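Long-range contacts in sigma-54 interaction domain protein (Enterococcus faecalis, PDB 3GDW), which is of unknown function but, as the PTS fructose/mannose-type IIA part of a longer sigma-54-interacting protein, probably serves phosphotransfer-linked regulation: residues Gln25-Thr30 with Ile100-Ile105; Thr34-Pro39 with Glu49-Gln54; Asn64-Leu69 with Thr86-Lys91; Ser74-Gly79 with Thr90-Met95. All blocks are in the same frame, centred on the assembly; numbering follows the deposited sequence. Where two conformers were deposited one is given.

Interaction 1. Residues Gln25-Thr30 with Ile100-Ile105; sequences QELLGT and IVLEAI
Leu28 and Leu102 make the closest meeting of the two segments, Leu28 CG lying 3.6 Å from Leu102 CD1, and the two side chains meet at a slant. This helix-helix contact is entirely apolar between the two segments. Although the CB of Leu102 is set off to the side, its CG stands anti to the backbone N (chi1 -180°), and this carries both methyls toward residues 25-30. CD1 takes the Leu28 side, while CD2 reaches Leu27 CD1 at 4.0 Å, where the two leucines cross almost perpendicularly. One turn further along the second helix, Ile105 offers CG2 to two partners at once: Leu28 CD1 at 3.7 Å and Thr30 CG2, also at 3.7 Å. Thr30 thus contributes its methyl to the contact, and its hydroxyl is weakly hydrogen-bonded to Ile32 N.

The backbone bonds run within each segment. Helix 16-28 ends with Leu28; Gly29 then leaves helical geometry with a positive phi (63°), and Thr30 N returns to Gln25 O at 3.1 Å. This turn carries Thr30 back beside the last helical turn, so that its methyl can face Ile105. On the other segment, Ile105 N binds Val101 O at 2.9 Å, a regular helical bond.

Toward the sheet, Val101 and Ile105 touch Leu21 of the first helix and Val9 and Val7 of strand 6-12. Leu27 also packs on Met72 of the second subunit. The arrangement is that of two neighbouring helices, 16-28 and 98-109, layered on one face of a parallel sheet in an alpha/beta sandwich, as in PTS IIA domains of the mannose type.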
loop_
_atom_site.group_PDB
_atom_site.type_symbol
_atom_site.label_atom_id
_atom_site.label_comp_id
_atom_site.label_asym_id
_atom_site.label_seq_id
_atom_site.Cartn_x
_atom_site.Cartn_y
_atom_site.Cartn_z
ATOM N N GLN B 25 -0.322 -14.465 1.424
ATOM C CA GLN B 25 -0.449 -15.812 1.956
ATOM C C GLN B 25 -0.809 -16.836 0.876
ATOM O O GLN B 25 -0.296 -17.968 0.890
ATOM C CB GLN B 25 -1.473 -15.852 3.077
ATOM C CG GLN B 25 -0.976 -15.227 4.374
ATOM C CD GLN B 25 -2.048 -15.228 5.427
ATOM O OE1 GLN B 25 -3.234 -15.376 5.123
ATOM N NE2 GLN B 25 -1.649 -15.038 6.670
ATOM N N GLU B 26 -1.696 -16.432 -0.032
ATOM C CA GLU B 26 -2.105 -17.267 -1.149
ATOM C C GLU B 26 -0.996 -17.368 -2.180
ATOM O O GLU B 26 -0.773 -18.443 -2.696
ATOM C CB GLU B 26 -3.404 -16.760 -1.794
ATOM C CG GLU B 26 -4.622 -16.946 -0.907
ATOM C CD GLU B 26 -5.899 -16.318 -1.477
ATOM O OE1 GLU B 26 -5.867 -15.749 -2.595
ATOM O OE2 GLU B 26 -6.950 -16.393 -0.799
ATOM N N LEU B 27 -0.272 -16.273 -2.449
ATOM C CA LEU B 27 0.882 -16.362 -3.346
ATOM C C LEU B 27 1.976 -17.282 -2.800
ATOM O O LEU B 27 2.583 -17.999 -3.564
ATOM C CB LEU B 27 1.472 -14.986 -3.702
ATOM C CG LEU B 27 0.566 -14.157 -4.623
ATOM C CD1 LEU B 27 1.117 -12.732 -4.747
ATOM C CD2 LEU B 27 0.374 -14.830 -5.992
ATOM N N LEU B 28 2.208 -17.264 -1.487
ATOM C CA LEU B 28 3.278 -18.074 -0.877
ATOM C C LEU B 28 2.852 -19.450 -0.379
ATOM O O LEU B 28 3.706 -20.261 -0.016
ATOM C CB LEU B 28 3.906 -17.334 0.313
ATOM C CG LEU B 28 4.619 -16.028 0.008
ATOM C CD1 LEU B 28 4.950 -15.285 1.295
ATOM C CD2 LEU B 28 5.880 -16.304 -0.838
ATOM N N GLY B 29 1.555 -19.721 -0.314
ATOM C CA GLY B 29 1.079 -20.966 0.314
ATOM C C GLY B 29 1.402 -21.101 1.801
ATOM O O GLY B 29 1.681 -22.192 2.280
ATOM N N THR B 30 1.357 -19.991 2.536
ATOM C CA THR B 30 1.605 -19.995 3.979
ATOM C C THR B 30 0.452 -19.316 4.709
ATOM O O THR B 30 -0.278 -18.513 4.119
ATOM C CB THR B 30 2.931 -19.256 4.326
ATOM O OG1 THR B 30 3.213 -19.381 5.727
ATOM C CG2 THR B 30 2.838 -17.795 3.978
ATOM N N ILE B 100 5.570 -5.423 -0.253
ATOM C CA ILE B 100 6.285 -5.353 1.017
ATOM C C ILE B 100 5.742 -6.421 1.973
ATOM O O ILE B 100 6.536 -7.115 2.596
ATOM C CB ILE B 100 6.173 -3.950 1.681
ATOM C CG1 ILE B 100 6.754 -2.861 0.775
ATOM C CG2 ILE B 100 6.922 -3.934 2.994
ATOM C CD1 ILE B 100 8.145 -3.217 0.235
ATOM N N VAL B 101 4.415 -6.564 2.076
ATOM C CA VAL B 101 3.837 -7.671 2.870
ATOM C C VAL B 101 4.372 -9.018 2.318
ATOM O O VAL B 101 4.856 -9.879 3.073
ATOM C CB VAL B 101 2.281 -7.668 2.879
ATOM C CG1 VAL B 101 1.737 -8.818 3.736
ATOM C CG2 VAL B 101 1.726 -6.314 3.365
ATOM N N LEU B 102 4.292 -9.176 0.999
ATOM C CA LEU B 102 4.762 -10.402 0.366
ATOM C C LEU B 102 6.211 -10.714 0.719
ATOM O O LEU B 102 6.519 -11.822 1.137
ATOM C CB LEU B 102 4.586 -10.324 -1.147
ATOM C CG LEU B 102 5.018 -11.522 -2.005
ATOM C CD1 LEU B 102 4.303 -12.758 -1.527
ATOM C CD2 LEU B 102 4.636 -11.263 -3.437
ATOM N N GLU B 103 7.087 -9.733 0.542
ATOM C CA GLU B 103 8.510 -9.910 0.837
ATOM C C GLU B 103 8.782 -10.174 2.323
ATOM O O GLU B 103 9.623 -11.008 2.655
ATOM C CB GLU B 103 9.326 -8.732 0.257
ATOM C CG GLU B 103 9.227 -8.724 -1.283
ATOM C CD GLU B 103 9.853 -7.548 -2.016
ATOM O OE1 GLU B 103 9.530 -6.366 -1.739
ATOM O OE2 GLU B 103 10.626 -7.827 -2.948
ATOM N N ALA B 104 8.045 -9.500 3.208
ATOM C CA ALA B 104 8.194 -9.700 4.654
ATOM C C ALA B 104 7.802 -11.120 5.078
ATOM O O ALA B 104 8.538 -11.791 5.783
ATOM C CB ALA B 104 7.365 -8.689 5.417
ATOM N N ILE B 105 6.638 -11.563 4.639
ATOM C CA ILE B 105 6.162 -12.909 5.002
ATOM C C ILE B 105 7.073 -13.981 4.377
ATOM O O ILE B 105 7.436 -14.966 5.040
ATOM C CB ILE B 105 4.668 -13.091 4.587
ATOM C CG1 ILE B 105 3.780 -12.064 5.316
ATOM C CG2 ILE B 105 4.176 -14.491 4.868
ATOM C CD1 ILE B 105 3.566 -12.316 6.794
#

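Interaction 2. Residues Thr34-Pro39 with Glu49-Gln54; sequences TAMNMP and EQLRNQ
Met36 and Thr34, two residues apart and so on the same face of their strand, meet helix 44-57 through Leu51, Gln50 and Gln54. Met36, a selenomethionine, leaves the strand with CG anti to its carbonyl carbon, runs on nearly straight, and bends at the last torsion. Its selenium therefore lies against the helix backbone, 3.8 Å from Leu51 CA and 4.0 Å from Leu51 CB. The bend turns the terminal methyl CE along the helix, to 3.9 Å from Gln50 O and 3.2 Å from Gln54 OE1.

Gln54 comes the other way. Its CG is trans to the main-chain nitrogen (chi1 -163°) and the chain stays extended beyond it, so the amide spans the gap to the strand and comes at Thr34 from the opposite direction. NE2 donates to Thr34 OG1 at 3.4 Å with an angle of 143°, a weak bond. Thr34 CG2 sits 3.6 Å from the oxygen OE1 of Gln54. The amide thus touches Thr34 through both its ends, with the methyl of Met36 beside the oxygen.

The segments run nearly antiparallel, 159° apart, their axes approaching to 10.2 Å. Strand 34-38 borders strand 6-12, whose Phe8 touches both Thr34 and Leu51 and whose Leu10 meets Met36. Helix 44-57 follows strand 34-38 in the chain and covers this face of the sheet, while Ala35 and Asn37 point to helix 16-28 on the other face.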
loop_
_atom_site.group_PDB
_atom_site.type_symbol
_atom_site.label_atom_id
_atom_site.label_comp_id
_atom_site.label_asym_id
_atom_site.label_seq_id
_atom_site.Cartn_x
_atom_site.Cartn_y
_atom_site.Cartn_z
ATOM N N THR B 34 -0.132 -11.798 10.697
ATOM C CA THR B 34 -1.367 -11.399 11.334
ATOM C C THR B 34 -1.745 -10.040 10.789
ATOM O O THR B 34 -0.899 -9.138 10.764
ATOM C CB THR B 34 -1.166 -11.300 12.862
ATOM O OG1 THR B 34 -0.845 -12.598 13.362
ATOM C CG2 THR B 34 -2.414 -10.784 13.553
ATOM N N ALA B 35 -2.999 -9.891 10.340
ATOM C CA ALA B 35 -3.479 -8.566 9.898
ATOM C C ALA B 35 -4.546 -8.006 10.840
ATOM O O ALA B 35 -5.377 -8.765 11.364
ATOM C CB ALA B 35 -4.000 -8.617 8.462
HETATM N N MSE B 36 -4.536 -6.682 11.043
HETATM C CA MSE B 36 -5.559 -6.053 11.874
HETATM C C MSE B 36 -5.955 -4.793 11.157
HETATM O O MSE B 36 -5.085 -4.019 10.774
HETATM C CB MSE B 36 -4.971 -5.650 13.233
HETATM C CG MSE B 36 -4.088 -6.731 13.853
HETATM SE SE MSE B 36 -3.842 -6.419 15.757
HETATM C CE MSE B 36 -4.126 -8.272 16.310
ATOM N N ASN B 37 -7.256 -4.574 11.012
ATOM C CA ASN B 37 -7.755 -3.421 10.270
ATOM C C ASN B 37 -8.252 -2.427 11.283
ATOM O O ASN B 37 -8.950 -2.806 12.215
ATOM C CB ASN B 37 -8.902 -3.829 9.342
ATOM C CG ASN B 37 -8.484 -4.904 8.338
ATOM O OD1 ASN B 37 -7.628 -4.672 7.472
ATOM N ND2 ASN B 37 -9.035 -6.093 8.496
HETATM N N MSE B 38 -7.897 -1.157 11.119
HETATM C CA MSE B 38 -8.417 -0.130 12.014
HETATM C C MSE B 38 -9.493 0.668 11.297
HETATM O O MSE B 38 -9.168 1.550 10.486
HETATM C CB MSE B 38 -7.316 0.818 12.488
HETATM C CG MSE B 38 -7.814 1.782 13.585
HETATM SE SE MSE B 38 -6.332 2.871 14.240
HETATM C CE MSE B 38 -6.231 4.084 12.714
ATOM N N PRO B 39 -10.775 0.366 11.588
ATOM C CA PRO B 39 -11.790 1.086 10.865
ATOM C C PRO B 39 -11.837 2.531 11.351
ATOM O O PRO B 39 -11.254 2.887 12.391
ATOM C CB PRO B 39 -13.086 0.307 11.184
ATOM C CG PRO B 39 -12.840 -0.295 12.556
ATOM C CD PRO B 39 -11.346 -0.639 12.517
ATOM N N GLU B 49 -4.042 -1.591 21.741
ATOM C CA GLU B 49 -4.354 -2.579 22.764
ATOM C C GLU B 49 -4.667 -3.955 22.137
ATOM O O GLU B 49 -4.307 -4.984 22.710
ATOM C CB GLU B 49 -5.461 -2.086 23.708
ATOM C CG GLU B 49 -5.014 -0.923 24.556
ATOM C CD GLU B 49 -6.086 -0.374 25.489
ATOM O OE1 GLU B 49 -7.117 -1.052 25.730
ATOM O OE2 GLU B 49 -5.882 0.755 25.990
ATOM N N GLN B 50 -5.297 -3.964 20.960
ATOM C CA GLN B 50 -5.522 -5.213 20.212
ATOM C C GLN B 50 -4.189 -5.874 19.876
ATOM O O GLN B 50 -4.004 -7.080 20.047
ATOM C CB GLN B 50 -6.230 -4.923 18.879
ATOM C CG GLN B 50 -7.636 -4.411 19.020
ATOM C CD GLN B 50 -8.578 -5.523 19.389
ATOM O OE1 GLN B 50 -8.668 -6.532 18.676
ATOM N NE2 GLN B 50 -9.287 -5.354 20.497
ATOM N N LEU B 51 -3.259 -5.070 19.366
ATOM C CA LEU B 51 -1.964 -5.595 18.957
ATOM C C LEU B 51 -1.158 -6.080 20.171
ATOM O O LEU B 51 -0.599 -7.181 20.180
ATOM C CB LEU B 51 -1.209 -4.533 18.166
ATOM C CG LEU B 51 0.264 -4.801 17.961
ATOM C CD1 LEU B 51 0.463 -5.959 16.941
ATOM C CD2 LEU B 51 0.888 -3.516 17.475
ATOM N N ARG B 52 -1.106 -5.243 21.195
ATOM C CA ARG B 52 -0.348 -5.542 22.394
ATOM C C ARG B 52 -0.844 -6.844 23.040
ATOM O O ARG B 52 -0.033 -7.678 23.477
ATOM C CB ARG B 52 -0.483 -4.372 23.375
ATOM C CG ARG B 52 0.354 -4.467 24.642
ATOM C CD ARG B 52 -0.347 -5.212 25.770
ATOM N NE ARG B 52 -1.753 -4.833 25.949
ATOM C CZ ARG B 52 -2.186 -3.671 26.439
ATOM N NH1 ARG B 52 -1.340 -2.728 26.813
ATOM N NH2 ARG B 52 -3.491 -3.455 26.541
ATOM N N ASN B 53 -2.168 -7.004 23.117
ATOM C CA ASN B 53 -2.756 -8.197 23.701
ATOM C C ASN B 53 -2.375 -9.491 22.980
ATOM O O ASN B 53 -2.122 -10.516 23.625
ATOM C CB ASN B 53 -4.279 -8.059 23.789
ATOM C CG ASN B 53 -4.710 -6.980 24.764
ATOM O OD1 ASN B 53 -3.956 -6.573 25.629
ATOM N ND2 ASN B 53 -5.933 -6.506 24.614
ATOM N N GLN B 54 -2.331 -9.462 21.653
ATOM C CA GLN B 54 -1.923 -10.663 20.940
ATOM C C GLN B 54 -0.425 -10.925 21.096
ATOM O O GLN B 54 -0.008 -12.067 21.323
ATOM C CB GLN B 54 -2.319 -10.620 19.480
ATOM C CG GLN B 54 -2.261 -12.022 18.869
ATOM C CD GLN B 54 -2.570 -12.033 17.395
ATOM O OE1 GLN B 54 -3.454 -11.305 16.936
ATOM N NE2 GLN B 54 -1.837 -12.861 16.631
#

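Interaction 3. Residues Asn64-Leu69 with Thr86-Lys91; sequences NGILLL and TGIRTK
Ile66 pairs with Thr90, and Leu67 with Lys91, in two parallel bridges whose main-chain bonds form the innermost layer of the contact. Ile66 uses both its peptide groups: its N binds Arg89 O at 2.8 Å, and its O accepts from Lys91 N at 3.0 Å. Lys91 O then receives Leu68 N at 2.9 Å. Ile66 thus bonds to Arg89 and Lys91, the residues flanking its partner Thr90, as expected of parallel strands. Just ahead of this ladder, Gly65 brings its CA directly against Arg89 O.

Around the bonds lie the side chains. Ile66 and Thr90 stand side by side and point the same way, with their CG2 methyls 3.9 Å apart. Thr90 CG2 also meets Leu68 CG at 3.8 Å. Ile88 crosses Ile66 at roughly a right angle and pushes CG2 to within 3.5 Å of Ile66 CD1, a tight fit; the first torsion of Ile88 (-62° for CG1) sets CG2 anti to the main-chain nitrogen, facing Ile66.

A further shell holds the incoming loop. Thr86 OG1 accepts from Ile88 N at 3.0 Å, an ST turn at the end of helix 78-86. Thr90 OG1 in turn donates to Ile88 O at 3.0 Å, tying the strand start to this turn.

Strand 66-70 lies between strands 6-12 and 90-93. Ile66 and Leu68 face helix 44-57, touching Val55 and Leu51. Leu67 and Lys91 face helix 114-135, where Lys91 makes a cation-pi contact with Tyr118 and Arg89 a salt bridge with Glu115.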
loop_
_atom_site.group_PDB
_atom_site.type_symbol
_atom_site.label_atom_id
_atom_site.label_comp_id
_atom_site.label_asym_id
_atom_site.label_seq_id
_atom_site.Cartn_x
_atom_site.Cartn_y
_atom_site.Cartn_z
ATOM N N ASN B 64 12.440 -13.944 18.197
ATOM C CA ASN B 64 13.332 -13.308 17.225
ATOM C C ASN B 64 12.816 -11.979 16.691
ATOM O O ASN B 64 13.265 -11.483 15.651
ATOM C CB ASN B 64 13.687 -14.285 16.107
ATOM C CG ASN B 64 14.490 -15.435 16.619
ATOM O OD1 ASN B 64 15.513 -15.240 17.281
ATOM N ND2 ASN B 64 14.015 -16.641 16.374
ATOM N N GLY B 65 11.887 -11.402 17.434
ATOM C CA GLY B 65 11.457 -10.050 17.175
ATOM C C GLY B 65 10.179 -9.971 16.367
ATOM O O GLY B 65 9.629 -10.980 15.917
ATOM N N ILE B 66 9.710 -8.750 16.195
ATOM C CA ILE B 66 8.420 -8.471 15.559
ATOM C C ILE B 66 8.642 -7.437 14.467
ATOM O O ILE B 66 9.376 -6.468 14.678
ATOM C CB ILE B 66 7.436 -7.857 16.608
ATOM C CG1 ILE B 66 7.059 -8.891 17.678
ATOM C CG2 ILE B 66 6.202 -7.224 15.917
ATOM C CD1 ILE B 66 6.320 -8.284 18.909
ATOM N N LEU B 67 8.012 -7.631 13.308
ATOM C CA LEU B 67 7.969 -6.593 12.305
ATOM C C LEU B 67 6.529 -6.068 12.133
ATOM O O LEU B 67 5.640 -6.828 11.740
ATOM C CB LEU B 67 8.504 -7.155 10.974
ATOM C CG LEU B 67 8.474 -6.227 9.772
ATOM C CD1 LEU B 67 9.498 -5.076 9.954
ATOM C CD2 LEU B 67 8.747 -7.035 8.503
ATOM N N LEU B 68 6.324 -4.786 12.432
ATOM C CA LEU B 68 5.039 -4.091 12.193
ATOM C C LEU B 68 5.094 -3.400 10.850
ATOM O O LEU B 68 5.982 -2.568 10.607
ATOM C CB LEU B 68 4.773 -3.012 13.253
ATOM C CG LEU B 68 4.717 -3.459 14.719
ATOM C CD1 LEU B 68 4.185 -2.315 15.596
ATOM C CD2 LEU B 68 3.839 -4.721 14.927
ATOM N N LEU B 69 4.157 -3.755 9.992
ATOM C CA LEU B 69 3.997 -3.129 8.691
ATOM C C LEU B 69 2.727 -2.292 8.745
ATOM O O LEU B 69 1.637 -2.828 8.937
ATOM C CB LEU B 69 3.860 -4.243 7.635
ATOM C CG LEU B 69 5.077 -5.156 7.468
ATOM C CD1 LEU B 69 4.789 -6.198 6.386
ATOM C CD2 LEU B 69 6.363 -4.342 7.124
ATOM N N THR B 86 6.893 -4.676 26.211
ATOM C CA THR B 86 7.130 -6.123 26.264
ATOM C C THR B 86 8.625 -6.477 26.249
ATOM O O THR B 86 9.009 -7.584 26.621
ATOM C CB THR B 86 6.462 -6.868 25.067
ATOM O OG1 THR B 86 7.223 -6.626 23.884
ATOM C CG2 THR B 86 5.027 -6.416 24.841
ATOM N N GLY B 87 9.466 -5.561 25.780
ATOM C CA GLY B 87 10.895 -5.864 25.625
ATOM C C GLY B 87 11.221 -6.734 24.413
ATOM O O GLY B 87 12.376 -7.129 24.229
ATOM N N ILE B 88 10.218 -7.036 23.594
ATOM C CA ILE B 88 10.431 -7.778 22.352
ATOM C C ILE B 88 10.947 -6.805 21.295
ATOM O O ILE B 88 10.349 -5.746 21.082
ATOM C CB ILE B 88 9.127 -8.455 21.853
ATOM C CG1 ILE B 88 8.607 -9.480 22.870
ATOM C CG2 ILE B 88 9.323 -9.083 20.473
ATOM C CD1 ILE B 88 9.461 -10.751 22.972
ATOM N N ARG B 89 12.061 -7.151 20.659
ATOM C CA ARG B 89 12.638 -6.331 19.580
ATOM C C ARG B 89 11.619 -6.155 18.459
ATOM O O ARG B 89 11.055 -7.131 17.969
ATOM C CB ARG B 89 13.914 -6.966 19.019
ATOM C CG ARG B 89 14.951 -7.337 20.064
ATOM C CD ARG B 89 16.253 -7.860 19.429
ATOM N NE ARG B 89 16.034 -8.875 18.388
ATOM C CZ ARG B 89 16.346 -8.719 17.099
ATOM N NH1 ARG B 89 16.109 -9.694 16.229
ATOM N NH2 ARG B 89 16.900 -7.590 16.673
ATOM N N THR B 90 11.377 -4.906 18.080
ATOM C CA THR B 90 10.372 -4.577 17.057
ATOM C C THR B 90 10.978 -3.583 16.064
ATOM O O THR B 90 11.744 -2.701 16.461
ATOM C CB THR B 90 9.085 -4.022 17.731
ATOM O OG1 THR B 90 8.687 -4.914 18.772
ATOM C CG2 THR B 90 7.931 -3.876 16.753
ATOM N N LYS B 91 10.723 -3.788 14.773
ATOM C CA LYS B 91 10.992 -2.780 13.749
ATOM C C LYS B 91 9.615 -2.474 13.164
ATOM O O LYS B 91 8.786 -3.370 13.069
ATOM C CB LYS B 91 11.946 -3.305 12.651
ATOM C CG LYS B 91 13.433 -3.531 13.107
ATOM C CD LYS B 91 14.322 -2.392 12.690
ATOM C CE LYS B 91 15.668 -2.411 13.415
ATOM N NZ LYS B 91 16.485 -1.251 12.949
#

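Interaction 4. Residues Ser74-Gly79 with Thr90-Met95; sequences SLNSFG and TKAITM
Within the beta-alpha-beta unit of strand 66-70, helix 78-86 and strand 90-93, Gly79 and Asn76 of segment 74-79, leading into helix 78-86, lie against Thr90 and Ala92 of the strand. The closest backbones are those of Gly79 and Ala92, whose CA atoms are 5.2 Å apart. Gly79, without a side chain, brings its CA to 4.2 Å from the Ala92 methyl CB. Gly79 CA also meets Thr90 CG2 at 3.7 Å, and Gly79 O lies 3.5 Å from Thr90 CB. These are van der Waals contacts of main chain on small side chains.

About one turn earlier, Asn76 reaches over the strand toward Ala92. In this unit the chain leaves one strand, forms a helix above the sheet, and returns as the parallel neighbour, and here the segment leading into helix 78-86 lies on the returning strand.

Within that segment, Phe78 N binds Leu75 O at 3.0 Å and Gly79 N binds Asn76 O at 3.1 Å. The Phe78 ring has Leu75 CA over its centre and meets Tyr48 edge-to-face. At the strand's end, in one of its conformers, Thr94 OG1 hydrogen-bonds Gln132 of the second subunit.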
loop_
_atom_site.group_PDB
_atom_site.type_symbol
_atom_site.label_atom_id
_atom_site.label_comp_id
_atom_site.label_asym_id
_atom_site.label_seq_id
_atom_site.Cartn_x
_atom_site.Cartn_y
_atom_site.Cartn_z
ATOM N N SER B 74 -0.527 7.389 13.191
ATOM C CA SER B 74 0.088 7.072 14.499
ATOM C C SER B 74 0.630 5.640 14.599
ATOM O O SER B 74 1.388 5.308 15.512
ATOM C CB SER B 74 -0.935 7.270 15.618
ATOM O OG SER B 74 -1.170 8.631 15.878
ATOM N N LEU B 75 0.235 4.807 13.648
ATOM C CA LEU B 75 0.484 3.386 13.748
ATOM C C LEU B 75 1.981 3.029 13.882
ATOM O O LEU B 75 2.327 2.085 14.580
ATOM C CB LEU B 75 -0.224 2.626 12.614
ATOM C CG LEU B 75 -1.761 2.723 12.472
ATOM C CD1 LEU B 75 -2.267 1.858 11.339
ATOM C CD2 LEU B 75 -2.474 2.321 13.745
ATOM N N ASN B 76 2.882 3.781 13.258
ATOM C CA ASN B 76 4.291 3.403 13.389
ATOM C C ASN B 76 4.829 3.525 14.800
ATOM O O ASN B 76 5.701 2.740 15.198
ATOM C CB ASN B 76 5.217 4.106 12.395
ATOM C CG ASN B 76 6.047 3.096 11.596
ATOM O OD1 ASN B 76 5.552 2.004 11.276
ATOM N ND2 ASN B 76 7.289 3.446 11.261
ATOM N N SER B 77 4.287 4.472 15.566
ATOM C CA SER B 77 4.666 4.620 16.965
ATOM C C SER B 77 4.447 3.356 17.792
ATOM O O SER B 77 5.019 3.219 18.863
ATOM C CB SER B 77 3.918 5.784 17.597
ATOM O OG SER B 77 2.545 5.496 17.674
ATOM N N PHE B 78 3.636 2.420 17.289
ATOM C CA PHE B 78 3.364 1.181 18.044
ATOM C C PHE B 78 4.614 0.336 18.187
ATOM O O PHE B 78 4.732 -0.431 19.137
ATOM C CB PHE B 78 2.275 0.303 17.391
ATOM C CG PHE B 78 0.911 0.916 17.369
ATOM C CD1 PHE B 78 0.639 2.114 18.030
ATOM C CD2 PHE B 78 -0.124 0.260 16.714
ATOM C CE1 PHE B 78 -0.642 2.667 18.013
ATOM C CE2 PHE B 78 -1.414 0.792 16.696
ATOM C CZ PHE B 78 -1.674 2.003 17.336
ATOM N N GLY B 79 5.528 0.457 17.229
ATOM C CA GLY B 79 6.739 -0.363 17.240
ATOM C C GLY B 79 7.565 -0.140 18.487
ATOM O O GLY B 79 7.908 -1.085 19.199
ATOM N N THR B 90 11.377 -4.906 18.080
ATOM C CA THR B 90 10.372 -4.577 17.057
ATOM C C THR B 90 10.978 -3.583 16.064
ATOM O O THR B 90 11.744 -2.701 16.461
ATOM C CB THR B 90 9.085 -4.022 17.731
ATOM O OG1 THR B 90 8.687 -4.914 18.772
ATOM C CG2 THR B 90 7.931 -3.876 16.753
ATOM N N LYS B 91 10.723 -3.788 14.773
ATOM C CA LYS B 91 10.992 -2.780 13.749
ATOM C C LYS B 91 9.615 -2.474 13.164
ATOM O O LYS B 91 8.786 -3.370 13.069
ATOM C CB LYS B 91 11.946 -3.305 12.651
ATOM C CG LYS B 91 13.433 -3.531 13.107
ATOM C CD LYS B 91 14.322 -2.392 12.690
ATOM C CE LYS B 91 15.668 -2.411 13.415
ATOM N NZ LYS B 91 16.485 -1.251 12.949
ATOM N N ALA B 92 9.371 -1.208 12.829
ATOM C CA ALA B 92 8.119 -0.771 12.210
ATOM C C ALA B 92 8.390 -0.083 10.859
ATOM O O ALA B 92 9.312 0.716 10.731
ATOM C CB ALA B 92 7.366 0.167 13.142
ATOM N N ILE B 93 7.600 -0.428 9.852
ATOM C CA ILE B 93 7.782 0.136 8.518
ATOM C C ILE B 93 6.449 0.702 8.035
ATOM O O ILE B 93 5.454 -0.027 7.994
ATOM C CB ILE B 93 8.307 -0.959 7.541
ATOM C CG1 ILE B 93 9.753 -1.316 7.916
ATOM C CG2 ILE B 93 8.193 -0.513 6.070
ATOM C CD1 ILE B 93 10.321 -2.518 7.194
ATOM N N THR B 94 6.449 1.994 7.684
ATOM C CA THR B 94 5.286 2.691 7.114
ATOM C C THR B 94 5.194 2.530 5.593
ATOM O O THR B 94 6.111 2.003 4.962
ATOM C CB THR B 94 5.324 4.226 7.398
ATOM O OG1 THR B 94 6.478 4.812 6.785
ATOM C CG2 THR B 94 5.358 4.513 8.866
HETATM N N MSE B 95 4.081 3.011 5.023
HETATM C CA MSE B 95 3.886 3.084 3.566
HETATM C C MSE B 95 3.890 1.678 2.960
HETATM O O MSE B 95 4.306 1.481 1.832
HETATM C CB MSE B 95 4.937 4.010 2.900
HETATM C CG MSE B 95 4.995 5.425 3.458
HETATM SE SE MSE B 95 3.360 6.471 3.119
HETATM C CE MSE B 95 3.114 7.188 4.933
#

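Interactions 3 and 4 share Thr90 and Lys91, and their centres lie about 10 Å apart; Leu68 O and Ile93 N, 2.8 Å apart in a probable hydrogen bond, continue the strand pairing from one into the other. Interaction 2 lies on the same face of the sheet as interaction 4: Met38 SE touches Leu75 CD2 at 3.9 Å, and Leu51 CD2 touches Phe78 CD2 at 4.0 Å. Interaction 1 belongs to the other face, about 19 Å from interactions 2 and 4 between centres, but it reaches the sheet through Ala104 CB, 3.7 Å from Leu69 CD1 of interaction 3. Along the chain, interaction 1 encloses the other three. Interactions 1 and 4 both touch the second subunit.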